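Local atomic coordinates of inositol monophosphatase family protein (Staphylococcus aureus subsp. aureus MSSA476, PDB entry 4I3Y), a protein that probably catalyses the magnesium-dependent hydrolysis of inositol monophosphates to free inositol and phosphate, and is inhibited by lithium ions. Residues A[21-26]-A[109-114]; A[162-167]-A[204-209]; A[226-231]-A[246-251]. All blocks are in the same frame, centred on the assembly; numbering follows the deposited sequence.

Contact 1 (A[21-26]-A[109-114]); sequences SWLKQI and YCIILA
L23, I26 and W22 lay an apolar helix-on-sheet contact against I111 and L113, inside the alpha/beta layers of the inositol monophosphatase fold. Helix 12-35 runs over one side of the seven-stranded mixed sheet, and strand 110-117 is the third strand of that sheet. The short axes stand 11.4 Å apart and run nearly antiparallel, at 164°, a spacing bridged by apolar side chains. No hydrogen bond crosses, and 173 Å² is buried. Helix 51-67 packs on the same side chains, F60 on L113 and I56 on I111, and Y125 of strand 120-128 meets both L23 and L113.

From the strand, I111 and L113 both point at the helix, while I112 between them turns its back and reaches the loop at A218. The backbone of I112 is bonded to that of D94, a magnesium ligand, and the I111 side chain comes within about 9 Å of a bound magnesium ion. I111 splits its two branches: CG1 sits anti to the carbonyl carbon (chi1 -60°) and carries CD1 out to CG2 of I26, 4.0 Å away, whereas its CG2 faces CD1 of L23 at 4.3 Å. L23 and L113 pass alongside one another, heading opposite ways. W22 comes in from the flank, its ring braced by CD1 of I26 over one face and by F60 edge-to-face. Q25 NE2 donates to W22 O at 3.0 Å, in the carbonyl plane. Where W22 reaches the strand, its CZ3 lies obliquely beside L113 CD1 at 4.4 Å; the tightest touch is L23 CD1 on L113 CD1, 3.9 Å.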
ATOM      1  N   SER A  21     -11.818 -16.865 -16.591  1.00 20.83           N
ATOM      2  CA  SER A  21     -10.985 -18.044 -16.863  1.00 18.93           C
ATOM      3  C   SER A  21      -9.603 -17.675 -17.533  1.00 20.98           C
ATOM      4  O   SER A  21      -8.505 -18.176 -17.141  1.00 19.59           O
ATOM      5  CB  SER A  21     -11.843 -19.032 -17.668  1.00 21.97           C
ATOM      6  OG  SER A  21     -11.037 -20.118 -18.011  1.00 28.58           O
ATOM      7  N   TRP A  22      -9.639 -16.744 -18.495  1.00 19.23           N
ATOM      8  CA  TRP A  22      -8.403 -16.272 -19.131  1.00 20.55           C
ATOM      9  C   TRP A  22      -7.525 -15.541 -18.084  1.00 20.13           C
ATOM     10  O   TRP A  22      -6.349 -15.746 -18.056  1.00 19.75           O
ATOM     11  CB  TRP A  22      -8.684 -15.362 -20.338  1.00 20.39           C
ATOM     12  CG  TRP A  22      -7.427 -14.823 -20.978  1.00 22.00           C
ATOM     13  CD1 TRP A  22      -6.686 -15.426 -21.949  1.00 20.60           C
ATOM     14  CD2 TRP A  22      -6.774 -13.557 -20.705  1.00 20.99           C
ATOM     15  NE1 TRP A  22      -5.640 -14.626 -22.322  1.00 20.91           N
ATOM     16  CE2 TRP A  22      -5.644 -13.483 -21.570  1.00 20.95           C
ATOM     17  CE3 TRP A  22      -7.019 -12.500 -19.807  1.00 21.49           C
ATOM     18  CZ2 TRP A  22      -4.756 -12.415 -21.563  1.00 19.63           C
ATOM     19  CZ3 TRP A  22      -6.121 -11.424 -19.796  1.00 21.81           C
ATOM     20  CH2 TRP A  22      -5.000 -11.391 -20.692  1.00 19.22           C
ATOM     21  N   LEU A  23      -8.144 -14.728 -17.228  1.00 21.00           N
ATOM     22  CA  LEU A  23      -7.437 -14.001 -16.165  1.00 22.53           C
ATOM     23  C   LEU A  23      -6.789 -14.930 -15.174  1.00 23.80           C
ATOM     24  O   LEU A  23      -5.580 -14.843 -14.930  1.00 25.13           O
ATOM     25  CB  LEU A  23      -8.398 -13.085 -15.446  1.00 20.87           C
ATOM     26  CG  LEU A  23      -8.387 -11.566 -15.497  1.00 23.34           C
ATOM     27  CD1 LEU A  23      -7.534 -10.892 -16.584  1.00 23.12           C
ATOM     28  CD2 LEU A  23      -9.784 -10.997 -15.408  1.00 20.07           C
ATOM     29  N   LYS A  24      -7.577 -15.861 -14.625  1.00 25.04           N
ATOM     30  CA  LYS A  24      -7.024 -16.833 -13.703  1.00 26.75           C
ATOM     31  C   LYS A  24      -5.940 -17.714 -14.320  1.00 25.62           C
ATOM     32  O   LYS A  24      -4.997 -18.109 -13.636  1.00 26.62           O
ATOM     33  CB  LYS A  24      -8.124 -17.666 -13.003  1.00 29.05           C
ATOM     34  CG  LYS A  24      -9.027 -16.852 -12.069  1.00 27.85           C
ATOM     35  CD  LYS A  24      -8.301 -16.161 -10.892  1.00 29.07           C
ATOM     36  CE  LYS A  24      -7.402 -17.037  -9.985  1.00 24.98           C
ATOM     37  NZ  LYS A  24      -6.602 -16.134  -9.044  1.00 23.53           N
ATOM     38  N   GLN A  25      -6.000 -17.990 -15.609  1.00 26.88           N
ATOM     39  CA  GLN A  25      -4.892 -18.783 -16.198  1.00 26.39           C
ATOM     40  C   GLN A  25      -3.638 -17.952 -16.605  1.00 25.78           C
ATOM     41  O   GLN A  25      -2.605 -18.488 -17.016  1.00 23.90           O
ATOM     42  CB  GLN A  25      -5.421 -19.577 -17.367  1.00 32.10           C
ATOM     43  CG  GLN A  25      -5.817 -18.732 -18.550  1.00 35.81           C
ATOM     44  CD  GLN A  25      -4.616 -18.440 -19.438  1.00 42.71           C
ATOM     45  OE1 GLN A  25      -3.744 -19.318 -19.608  1.00 38.36           O
ATOM     46  NE2 GLN A  25      -4.536 -17.184 -19.991  1.00 40.61           N
ATOM     47  N   ILE A  26      -3.721 -16.632 -16.474  1.00 24.60           N
ATOM     48  CA  ILE A  26      -2.534 -15.797 -16.565  1.00 23.03           C
ATOM     49  C   ILE A  26      -1.610 -15.985 -15.276  1.00 19.24           C
ATOM     50  O   ILE A  26      -0.446 -15.706 -15.341  1.00 18.34           O
ATOM     51  CB  ILE A  26      -2.945 -14.312 -16.853  1.00 26.15           C
ATOM     52  CG1 ILE A  26      -2.048 -13.661 -17.909  1.00 27.01           C
ATOM     53  CG2 ILE A  26      -2.979 -13.500 -15.572  1.00 26.99           C
ATOM     54  CD1 ILE A  26      -2.405 -14.028 -19.328  1.00 25.09           C
ATOM     55  N   TYR A 109       0.299  -4.066  -8.159  1.00 12.57           N
ATOM     56  CA  TYR A 109      -0.034  -3.771  -9.575  1.00 13.08           C
ATOM     57  C   TYR A 109      -1.209  -4.679  -9.947  1.00 13.44           C
ATOM     58  O   TYR A 109      -1.434  -5.665  -9.283  1.00 13.43           O
ATOM     59  CB  TYR A 109       1.197  -3.893 -10.545  1.00 12.61           C
ATOM     60  CG  TYR A 109       1.751  -5.284 -10.573  1.00 13.22           C
ATOM     61  CD1 TYR A 109       1.261  -6.248 -11.474  1.00 13.41           C
ATOM     62  CD2 TYR A 109       2.673  -5.704  -9.633  1.00 13.08           C
ATOM     63  CE1 TYR A 109       1.706  -7.567 -11.460  1.00 12.05           C
ATOM     64  CE2 TYR A 109       3.139  -7.036  -9.632  1.00 12.95           C
ATOM     65  CZ  TYR A 109       2.649  -7.956 -10.540  1.00 13.12           C
ATOM     66  OH  TYR A 109       3.125  -9.277 -10.525  1.00 11.67           O
ATOM     67  N   CYS A 110      -1.922  -4.374 -11.044  1.00 13.50           N
ATOM     68  CA  CYS A 110      -3.083  -5.113 -11.415  1.00 12.78           C
ATOM     69  C   CYS A 110      -3.233  -5.126 -12.938  1.00 13.56           C
ATOM     70  O   CYS A 110      -2.483  -4.446 -13.676  1.00 13.20           O
ATOM     71  CB  CYS A 110      -4.335  -4.462 -10.745  1.00 13.21           C
ATOM     72  SG  CYS A 110      -4.608  -2.704 -11.198  1.00 13.27           S
ATOM     73  N   ILE A 111      -4.175  -5.929 -13.402  1.00 13.15           N
ATOM     74  CA  ILE A 111      -4.539  -5.947 -14.803  1.00 14.08           C
ATOM     75  C   ILE A 111      -5.955  -5.358 -14.845  1.00 13.50           C
ATOM     76  O   ILE A 111      -6.811  -5.769 -14.050  1.00 14.90           O
ATOM     77  CB  ILE A 111      -4.556  -7.385 -15.343  1.00 14.23           C
ATOM     78  CG1 ILE A 111      -3.204  -8.038 -15.204  1.00 14.21           C
ATOM     79  CG2 ILE A 111      -5.009  -7.456 -16.816  1.00 13.36           C
ATOM     80  CD1 ILE A 111      -3.243  -9.511 -15.615  1.00 14.47           C
ATOM     81  N   ILE A 112      -6.185  -4.387 -15.731  1.00 13.31           N
ATOM     82  CA  ILE A 112      -7.494  -3.771 -15.873  1.00 14.10           C
ATOM     83  C   ILE A 112      -8.214  -4.143 -17.205  1.00 14.61           C
ATOM     84  O   ILE A 112      -7.677  -3.945 -18.339  1.00 13.97           O
ATOM     85  CB  ILE A 112      -7.452  -2.227 -15.698  1.00 14.71           C
ATOM     86  CG1 ILE A 112      -6.778  -1.910 -14.350  1.00 14.59           C
ATOM     87  CG2 ILE A 112      -8.870  -1.606 -15.795  1.00 12.88           C
ATOM     88  CD1 ILE A 112      -6.605  -0.424 -14.020  1.00 14.30           C
ATOM     89  N   LEU A 113      -9.450  -4.613 -17.069  1.00 13.65           N
ATOM     90  CA  LEU A 113     -10.268  -4.900 -18.292  1.00 14.23           C
ATOM     91  C   LEU A 113     -11.643  -4.351 -18.163  1.00 13.76           C
ATOM     92  O   LEU A 113     -12.239  -4.449 -17.082  1.00 14.70           O
ATOM     93  CB  LEU A 113     -10.433  -6.415 -18.509  1.00 14.03           C
ATOM     94  CG  LEU A 113      -9.315  -7.080 -19.270  1.00 17.10           C
ATOM     95  CD1 LEU A 113      -9.404  -8.612 -19.120  1.00 17.10           C
ATOM     96  CD2 LEU A 113      -9.261  -6.648 -20.752  1.00 16.88           C
ATOM     97  N   ALA A 114     -12.194  -3.807 -19.256  1.00 14.27           N
ATOM     98  CA  ALA A 114     -13.551  -3.297 -19.219  1.00 15.52           C
ATOM     99  C   ALA A 114     -14.174  -3.442 -20.624  1.00 17.77           C
ATOM    100  O   ALA A 114     -13.527  -3.117 -21.649  1.00 18.01           O
ATOM    101  CB  ALA A 114     -13.588  -1.836 -18.759  1.00 14.22           C
TER

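Contact 2 (A[162-167]-A[204-209]); sequences IISFNA and GAHINT
S164 and I207 meet across two parallel strands: the amide of I207 donates to S164 O over 2.9 Å, in the carbonyl plane. Strand 162-164, weakly bonded, lies next to strand 205-208 in the five-stranded mixed sheet, their short axes 5.0 Å apart and inclined by 16°. Further back, S164 N donates to A205 O, and G204 N gives a 2.8 Å bond to I162 O.

S164 buries 59 Å² here, more than any other residue of the pair of segments, and its side chain does the distinctive work. With OG anti to the backbone N, the hydroxyl lands at the edge of the H206 imidazole, where ND1 donates to S164 OG at 2.9 Å, the hydroxyl lying 23° out of the ring plane. A weak, bent second bond runs from H206 ND1 to S164 O. S164 OG is also hydrogen-bonded to D194 OD1 of helix 191-200, so the hydroxyl bridges H206 and D194. D194 would be expected to polarise the hydroxyl, and together these bonds fix how the imidazole is turned.

I207, with 53 Å² buried, works through its stem: its CB rests on F165 CB at 3.8 Å. F165 CG lies between its backbone N and carbonyl carbon (chi1 58°), which carries the ring toward helix 172-181 and an edge-to-face meeting with Y185, with I207 CD1 still obliquely beside it. Past the last direct backbone bond, a water joins the two segments, accepting from N166 N at 2.9 Å and donating to I207 O. Sheet order 184-185, 162-164, 205-208, all parallel, with strand 184-185 between helices 172-181 and 191-200 in the connection, is the alpha/beta arrangement of this phosphatase family.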
ATOM      1  N   ILE A 162      -9.379   8.182   4.694  1.00 14.37           N
ATOM      2  CA  ILE A 162      -8.030   8.238   4.138  1.00 14.61           C
ATOM      3  C   ILE A 162      -8.145   8.655   2.689  1.00 15.29           C
ATOM      4  O   ILE A 162      -9.009   8.182   1.996  1.00 15.11           O
ATOM      5  CB  ILE A 162      -7.290   6.864   4.257  1.00 14.54           C
ATOM      6  CG1 ILE A 162      -7.030   6.563   5.743  1.00 13.28           C
ATOM      7  CG2 ILE A 162      -6.017   6.837   3.414  1.00 15.49           C
ATOM      8  CD1 ILE A 162      -6.568   5.133   5.997  1.00 13.58           C
ATOM      9  N   ILE A 163      -7.301   9.559   2.219  1.00 16.91           N
ATOM     10  CA  ILE A 163      -7.344   9.802   0.771  1.00 18.04           C
ATOM     11  C   ILE A 163      -6.056   9.496   0.099  1.00 16.95           C
ATOM     12  O   ILE A 163      -5.008   9.423   0.751  1.00 15.74           O
ATOM     13  CB  ILE A 163      -7.746  11.222   0.358  1.00 22.27           C
ATOM     14  CG1 ILE A 163      -6.860  12.284   0.984  1.00 23.00           C
ATOM     15  CG2 ILE A 163      -9.210  11.457   0.661  1.00 30.24           C
ATOM     16  CD1 ILE A 163      -7.281  13.601   0.327  1.00 27.82           C
ATOM     17  N   SER A 164      -6.141   9.341  -1.218  1.00 15.58           N
ATOM     18  CA  SER A 164      -5.029   8.885  -2.007  1.00 14.61           C
ATOM     19  C   SER A 164      -4.947   9.685  -3.305  1.00 13.61           C
ATOM     20  O   SER A 164      -5.975   9.947  -3.992  1.00 12.74           O
ATOM     21  CB  SER A 164      -5.287   7.396  -2.290  1.00 15.01           C
ATOM     22  OG  SER A 164      -4.712   6.932  -3.482  1.00 16.14           O
ATOM     23  N   PHE A 165      -3.728  10.079  -3.664  1.00 13.03           N
ATOM     24  CA  PHE A 165      -3.510  10.860  -4.877  1.00 13.39           C
ATOM     25  C   PHE A 165      -2.011  10.988  -5.029  1.00 14.52           C
ATOM     26  O   PHE A 165      -1.253  10.692  -4.061  1.00 12.46           O
ATOM     27  CB  PHE A 165      -4.180  12.262  -4.800  1.00 13.49           C
ATOM     28  CG  PHE A 165      -3.708  13.113  -3.631  1.00 13.46           C
ATOM     29  CD1 PHE A 165      -2.602  13.963  -3.762  1.00 14.07           C
ATOM     30  CD2 PHE A 165      -4.391  13.097  -2.422  1.00 12.88           C
ATOM     31  CE1 PHE A 165      -2.159  14.744  -2.692  1.00 13.87           C
ATOM     32  CE2 PHE A 165      -3.959  13.877  -1.339  1.00 13.35           C
ATOM     33  CZ  PHE A 165      -2.822  14.676  -1.473  1.00 13.72           C
ATOM     34  N   ASN A 166      -1.588  11.381  -6.238  1.00 14.95           N
ATOM     35  CA  ASN A 166      -0.163  11.603  -6.545  1.00 16.06           C
ATOM     36  C   ASN A 166       0.151  13.036  -6.127  1.00 16.77           C
ATOM     37  O   ASN A 166      -0.255  14.012  -6.778  1.00 15.74           O
ATOM     38  CB  ASN A 166       0.124  11.338  -8.031  1.00 17.47           C
ATOM     39  CG  ASN A 166       1.586  11.585  -8.416  1.00 17.00           C
ATOM     40  OD1 ASN A 166       2.408  12.000  -7.604  1.00 15.90           O
ATOM     41  ND2 ASN A 166       1.910  11.316  -9.666  1.00 19.29           N
ATOM     42  N   ALA A 167       0.851  13.153  -5.008  1.00 15.20           N
ATOM     43  CA  ALA A 167       1.136  14.473  -4.415  1.00 16.85           C
ATOM     44  C   ALA A 167       2.290  15.187  -5.177  1.00 18.57           C
ATOM     45  O   ALA A 167       2.650  16.340  -4.846  1.00 19.45           O
ATOM     46  CB  ALA A 167       1.506  14.296  -2.956  1.00 14.17           C
ATOM     47  N   GLY A 204     -11.544   7.169   1.357  1.00 12.48           N
ATOM     48  CA  GLY A 204     -12.643   8.064   0.981  1.00 13.73           C
ATOM     49  C   GLY A 204     -12.634   8.405  -0.479  1.00 14.59           C
ATOM     50  O   GLY A 204     -13.717   8.505  -1.082  1.00 17.29           O
ATOM     51  N   ALA A 205     -11.447   8.549  -1.076  1.00 12.93           N
ATOM     52  CA  ALA A 205     -11.369   9.016  -2.455  1.00 12.37           C
ATOM     53  C   ALA A 205      -9.982   8.758  -3.007  1.00 12.90           C
ATOM     54  O   ALA A 205      -9.025   8.603  -2.236  1.00 11.73           O
ATOM     55  CB  ALA A 205     -11.767  10.518  -2.566  1.00 12.10           C
ATOM     56  N   HIS A 206      -9.906   8.616  -4.338  1.00 11.72           N
ATOM     57  CA  HIS A 206      -8.661   8.508  -5.061  1.00 12.76           C
ATOM     58  C   HIS A 206      -8.746   9.507  -6.196  1.00 13.94           C
ATOM     59  O   HIS A 206      -9.767   9.601  -6.918  1.00 13.99           O
ATOM     60  CB  HIS A 206      -8.359   7.096  -5.647  1.00 11.37           C
ATOM     61  CG  HIS A 206      -7.143   7.071  -6.543  1.00 11.49           C
ATOM     62  ND1 HIS A 206      -5.874   7.343  -6.077  1.00 10.65           N
ATOM     63  CD2 HIS A 206      -6.995   6.759  -7.858  1.00 10.73           C
ATOM     64  CE1 HIS A 206      -5.008   7.269  -7.075  1.00 10.53           C
ATOM     65  NE2 HIS A 206      -5.662   6.921  -8.170  1.00 10.61           N
ATOM     66  N   ILE A 207      -7.682  10.265  -6.360  1.00 14.49           N
ATOM     67  CA  ILE A 207      -7.648  11.273  -7.462  1.00 14.46           C
ATOM     68  C   ILE A 207      -6.504  10.917  -8.381  1.00 14.88           C
ATOM     69  O   ILE A 207      -5.407  10.555  -7.874  1.00 13.63           O
ATOM     70  CB  ILE A 207      -7.301  12.662  -6.888  1.00 14.99           C
ATOM     71  CG1 ILE A 207      -8.435  13.153  -5.976  1.00 15.47           C
ATOM     72  CG2 ILE A 207      -6.955  13.666  -7.991  1.00 14.41           C
ATOM     73  CD1 ILE A 207      -7.928  14.160  -4.941  1.00 16.54           C
ATOM     74  N   ASN A 208      -6.734  11.003  -9.702  1.00 16.20           N
ATOM     75  CA  ASN A 208      -5.660  10.948 -10.747  1.00 18.29           C
ATOM     76  C   ASN A 208      -5.941  12.106 -11.760  1.00 18.73           C
ATOM     77  O   ASN A 208      -6.984  12.108 -12.471  1.00 18.29           O
ATOM     78  CB  ASN A 208      -5.542   9.569 -11.460  1.00 17.85           C
ATOM     79  CG  ASN A 208      -4.374   9.508 -12.487  1.00 18.14           C
ATOM     80  OD1 ASN A 208      -4.071  10.491 -13.204  1.00 18.31           O
ATOM     81  ND2 ASN A 208      -3.742   8.324 -12.595  1.00 16.04           N
ATOM     82  N   THR A 209      -5.050  13.098 -11.749  1.00 17.84           N
ATOM     83  CA  THR A 209      -5.283  14.350 -12.505  1.00 20.96           C
ATOM     84  C   THR A 209      -4.952  14.221 -13.977  1.00 20.71           C
ATOM     85  O   THR A 209      -5.062  15.169 -14.709  1.00 22.51           O
ATOM     86  CB  THR A 209      -4.462  15.563 -12.003  1.00 18.66           C
ATOM     87  OG1 THR A 209      -3.068  15.241 -12.094  1.00 20.02           O
ATOM     88  CG2 THR A 209      -4.827  15.880 -10.619  1.00 18.26           C
TER
HETATM   89  O   HOH W   1      -3.207  12.995  -8.071  1.00 31.25           O

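Contact 3 (A[226-231]-A[246-251]); sequences LNLKMT and FIISNK
M230 reaches across to F246 with its chain fully extended, CG anti to the backbone N (chi1 174°), and ends beside the ring. SD stands 5.5 Å from the ring centroid and 84° off the normal, a Met-aromatic contact at the edge, while CE lies obliquely at 3.8 Å from F246 CD1. On the same side of this antiparallel pair, the L228 and I248 side chains cross at a slant, CD1 on CD1 at 3.8 Å. Helices 219-225 and 191-200 pack over these apolar groups.

The other side, under helix 254-262, carries K229, T231, I247 and S249. T231 and I247 run abreast, with T231 OG1 only 3.2 Å from I247 CG2.

Two hydrogen-bonded pairs hold the backbones: K229 with S249 and T231 with I247, the first closed by S249 N on K229 O at 2.7 Å. M230 and I248, between them, form the non-hydrogen-bonded pair.

Beyond the strands, N227 ND2 meets the aliphatic part of K251 at CD, 3.9 Å away, and a water links N227 O to K251 N. K251 NZ makes a salt bridge to E152, to which N227 also gives a weak hydrogen bond. The chemistry thus contrasts the apolar face of L228, M230, F246 and I248 with the exposed end at N227 and K251, where water and the E152 carboxylate join the two segments and would be expected to offset the lysine charge.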
ATOM      1  N   LEU A 226     -21.784   0.132  -7.000  1.00 17.47           N
ATOM      2  CA  LEU A 226     -21.540   0.318  -5.569  1.00 17.02           C
ATOM      3  C   LEU A 226     -21.850   1.756  -5.093  1.00 17.68           C
ATOM      4  O   LEU A 226     -21.451   2.132  -3.998  1.00 16.48           O
ATOM      5  CB  LEU A 226     -20.059  -0.043  -5.247  1.00 16.42           C
ATOM      6  CG  LEU A 226     -19.701  -1.514  -5.527  1.00 15.57           C
ATOM      7  CD1 LEU A 226     -18.187  -1.731  -5.657  1.00 16.43           C
ATOM      8  CD2 LEU A 226     -20.345  -2.445  -4.499  1.00 15.72           C
ATOM      9  N   ASN A 227     -22.539   2.562  -5.928  1.00 17.77           N
ATOM     10  CA  ASN A 227     -22.981   3.903  -5.501  1.00 18.45           C
ATOM     11  C   ASN A 227     -21.818   4.849  -5.134  1.00 18.17           C
ATOM     12  O   ASN A 227     -21.890   5.608  -4.131  1.00 18.81           O
ATOM     13  CB  ASN A 227     -24.019   3.821  -4.364  1.00 18.41           C
ATOM     14  CG  ASN A 227     -24.868   5.090  -4.276  1.00 25.61           C
ATOM     15  OD1 ASN A 227     -24.925   5.844  -5.254  1.00 30.04           O
ATOM     16  ND2 ASN A 227     -25.476   5.382  -3.094  1.00 24.41           N
ATOM     17  N   LEU A 228     -20.749   4.798  -5.934  1.00 17.78           N
ATOM     18  CA  LEU A 228     -19.591   5.708  -5.744  1.00 18.43           C
ATOM     19  C   LEU A 228     -19.737   6.849  -6.691  1.00 20.27           C
ATOM     20  O   LEU A 228     -20.383   6.660  -7.710  1.00 22.33           O
ATOM     21  CB  LEU A 228     -18.272   4.983  -6.105  1.00 17.79           C
ATOM     22  CG  LEU A 228     -18.016   3.616  -5.423  1.00 16.72           C
ATOM     23  CD1 LEU A 228     -16.717   2.999  -5.897  1.00 16.24           C
ATOM     24  CD2 LEU A 228     -18.066   3.703  -3.891  1.00 15.54           C
ATOM     25  N   LYS A 229     -19.126   8.008  -6.400  1.00 18.58           N
ATOM     26  CA  LYS A 229     -19.041   9.095  -7.366  1.00 20.35           C
ATOM     27  C   LYS A 229     -17.771   8.943  -8.163  1.00 20.91           C
ATOM     28  O   LYS A 229     -16.681   8.796  -7.563  1.00 22.43           O
ATOM     29  CB  LYS A 229     -19.022  10.473  -6.669  1.00 20.20           C
ATOM     30  CG  LYS A 229     -20.220  10.723  -5.795  1.00 23.91           C
ATOM     31  CD  LYS A 229     -21.497  10.800  -6.618  1.00 29.43           C
ATOM     32  CE  LYS A 229     -22.691  11.220  -5.778  1.00 32.70           C
ATOM     33  NZ  LYS A 229     -23.960  11.041  -6.549  1.00 37.36           N
ATOM     34  N   MET A 230     -17.893   8.921  -9.490  1.00 17.96           N
ATOM     35  CA  MET A 230     -16.724   8.920 -10.345  1.00 16.87           C
ATOM     36  C   MET A 230     -16.958   9.966 -11.403  1.00 18.33           C
ATOM     37  O   MET A 230     -17.902   9.837 -12.204  1.00 17.18           O
ATOM     38  CB  MET A 230     -16.484   7.564 -10.965  1.00 17.32           C
ATOM     39  CG  MET A 230     -15.349   7.526 -11.993  1.00 15.72           C
ATOM     40  SD  MET A 230     -15.064   5.805 -12.563  1.00 19.49           S
ATOM     41  CE  MET A 230     -13.971   6.145 -13.918  1.00 13.68           C
ATOM     42  N   THR A 231     -16.150  11.031 -11.354  1.00 17.24           N
ATOM     43  CA  THR A 231     -16.395  12.238 -12.163  1.00 16.50           C
ATOM     44  C   THR A 231     -15.070  12.880 -12.616  1.00 17.20           C
ATOM     45  O   THR A 231     -13.954  12.518 -12.175  1.00 15.01           O
ATOM     46  CB  THR A 231     -17.172  13.308 -11.340  1.00 17.23           C
ATOM     47  OG1 THR A 231     -16.333  13.846 -10.295  1.00 19.26           O
ATOM     48  CG2 THR A 231     -18.429  12.740 -10.713  1.00 16.59           C
ATOM     49  N   PHE A 246      -9.653  12.967 -12.977  1.00 14.49           N
ATOM     50  CA  PHE A 246     -10.748  12.217 -12.402  1.00 14.57           C
ATOM     51  C   PHE A 246     -10.616  11.978 -10.942  1.00 14.74           C
ATOM     52  O   PHE A 246      -9.523  11.995 -10.392  1.00 15.76           O
ATOM     53  CB  PHE A 246     -10.988  10.858 -13.181  1.00 14.79           C
ATOM     54  CG  PHE A 246     -10.648   9.596 -12.403  1.00 15.08           C
ATOM     55  CD1 PHE A 246     -11.618   8.597 -12.216  1.00 14.55           C
ATOM     56  CD2 PHE A 246      -9.365   9.382 -11.838  1.00 15.52           C
ATOM     57  CE1 PHE A 246     -11.323   7.440 -11.484  1.00 14.67           C
ATOM     58  CE2 PHE A 246      -9.070   8.215 -11.135  1.00 14.31           C
ATOM     59  CZ  PHE A 246     -10.043   7.257 -10.920  1.00 14.68           C
ATOM     60  N   ILE A 247     -11.775  11.773 -10.302  1.00 14.44           N
ATOM     61  CA  ILE A 247     -11.865  11.331  -8.947  1.00 13.97           C
ATOM     62  C   ILE A 247     -12.800  10.108  -8.892  1.00 13.38           C
ATOM     63  O   ILE A 247     -13.804  10.068  -9.579  1.00 13.84           O
ATOM     64  CB  ILE A 247     -12.419  12.452  -8.020  1.00 14.92           C
ATOM     65  CG1 ILE A 247     -12.591  11.916  -6.590  1.00 15.65           C
ATOM     66  CG2 ILE A 247     -13.754  13.014  -8.583  1.00 14.11           C
ATOM     67  CD1 ILE A 247     -12.737  12.992  -5.491  1.00 18.43           C
ATOM     68  N   ILE A 248     -12.425   9.072  -8.162  1.00 12.65           N
ATOM     69  CA  ILE A 248     -13.429   8.092  -7.667  1.00 12.27           C
ATOM     70  C   ILE A 248     -13.580   8.302  -6.146  1.00 13.17           C
ATOM     71  O   ILE A 248     -12.569   8.365  -5.429  1.00 13.48           O
ATOM     72  CB  ILE A 248     -13.084   6.639  -8.051  1.00 11.71           C
ATOM     73  CG1 ILE A 248     -14.232   5.707  -7.599  1.00 10.66           C
ATOM     74  CG2 ILE A 248     -11.669   6.258  -7.552  1.00  9.43           C
ATOM     75  CD1 ILE A 248     -14.081   4.339  -8.228  1.00 10.23           C
ATOM     76  N   SER A 249     -14.820   8.451  -5.654  1.00 13.54           N
ATOM     77  CA  SER A 249     -15.027   8.850  -4.260  1.00 14.03           C
ATOM     78  C   SER A 249     -16.235   8.249  -3.632  1.00 15.59           C
ATOM     79  O   SER A 249     -17.267   7.992  -4.284  1.00 17.33           O
ATOM     80  CB  SER A 249     -15.142  10.397  -4.174  1.00 14.47           C
ATOM     81  OG  SER A 249     -15.677  10.815  -2.929  1.00 15.75           O
ATOM     82  N   ASN A 250     -16.129   7.981  -2.348  1.00 16.00           N
ATOM     83  CA  ASN A 250     -17.313   7.788  -1.519  1.00 16.00           C
ATOM     84  C   ASN A 250     -18.331   8.963  -1.739  1.00 16.98           C
ATOM     85  O   ASN A 250     -17.899  10.104  -1.909  1.00 16.03           O
ATOM     86  CB  ASN A 250     -16.859   7.756  -0.058  1.00 15.89           C
ATOM     87  CG  ASN A 250     -17.942   7.247   0.886  1.00 16.87           C
ATOM     88  OD1 ASN A 250     -18.896   7.971   1.211  1.00 15.91           O
ATOM     89  ND2 ASN A 250     -17.768   5.998   1.370  1.00 14.61           N
ATOM     90  N   LYS A 251     -19.663   8.699  -1.654  1.00 17.29           N
ATOM     91  CA  LYS A 251     -20.660   9.761  -1.887  1.00 17.30           C
ATOM     92  C   LYS A 251     -20.514  10.905  -0.841  1.00 18.77           C
ATOM     93  O   LYS A 251     -20.701  12.046  -1.171  1.00 17.90           O
ATOM     94  CB  LYS A 251     -22.070   9.209  -1.816  1.00 16.27           C
ATOM     95  CG  LYS A 251     -22.471   8.682  -0.439  1.00 16.39           C
ATOM     96  CD  LYS A 251     -23.713   7.785  -0.578  1.00 15.55           C
ATOM     97  CE  LYS A 251     -24.219   7.400   0.803  1.00 15.85           C
ATOM     98  NZ  LYS A 251     -25.329   6.412   0.707  1.00 14.58           N
TER
HETATM   99  O   HOH W   2     -20.225   6.040  -1.926  1.00 17.27           O

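Overall arrangement
From the N terminus, helix 12-35 is folded back onto strand 110-117 by contact 1, which closes a loop of 82 residues and lays the helix on the seven-stranded sheet. Contact 2 closes a shorter loop, 36 residues holding helices 172-181 and 191-200, and contact 3 closes one of 14. The three follow in series; none nests or crosses. Contacts 2 and 3 lie in the same five-stranded sheet, where strands 205-208 and 246-249 are antiparallel neighbours, probably bonded through G204 O to N250 N and N208 O to F246 N. Contact 1 is on the opposite side of the chain's centre from contacts 2 and 3, its own centre about 24 Å from that of contact 2.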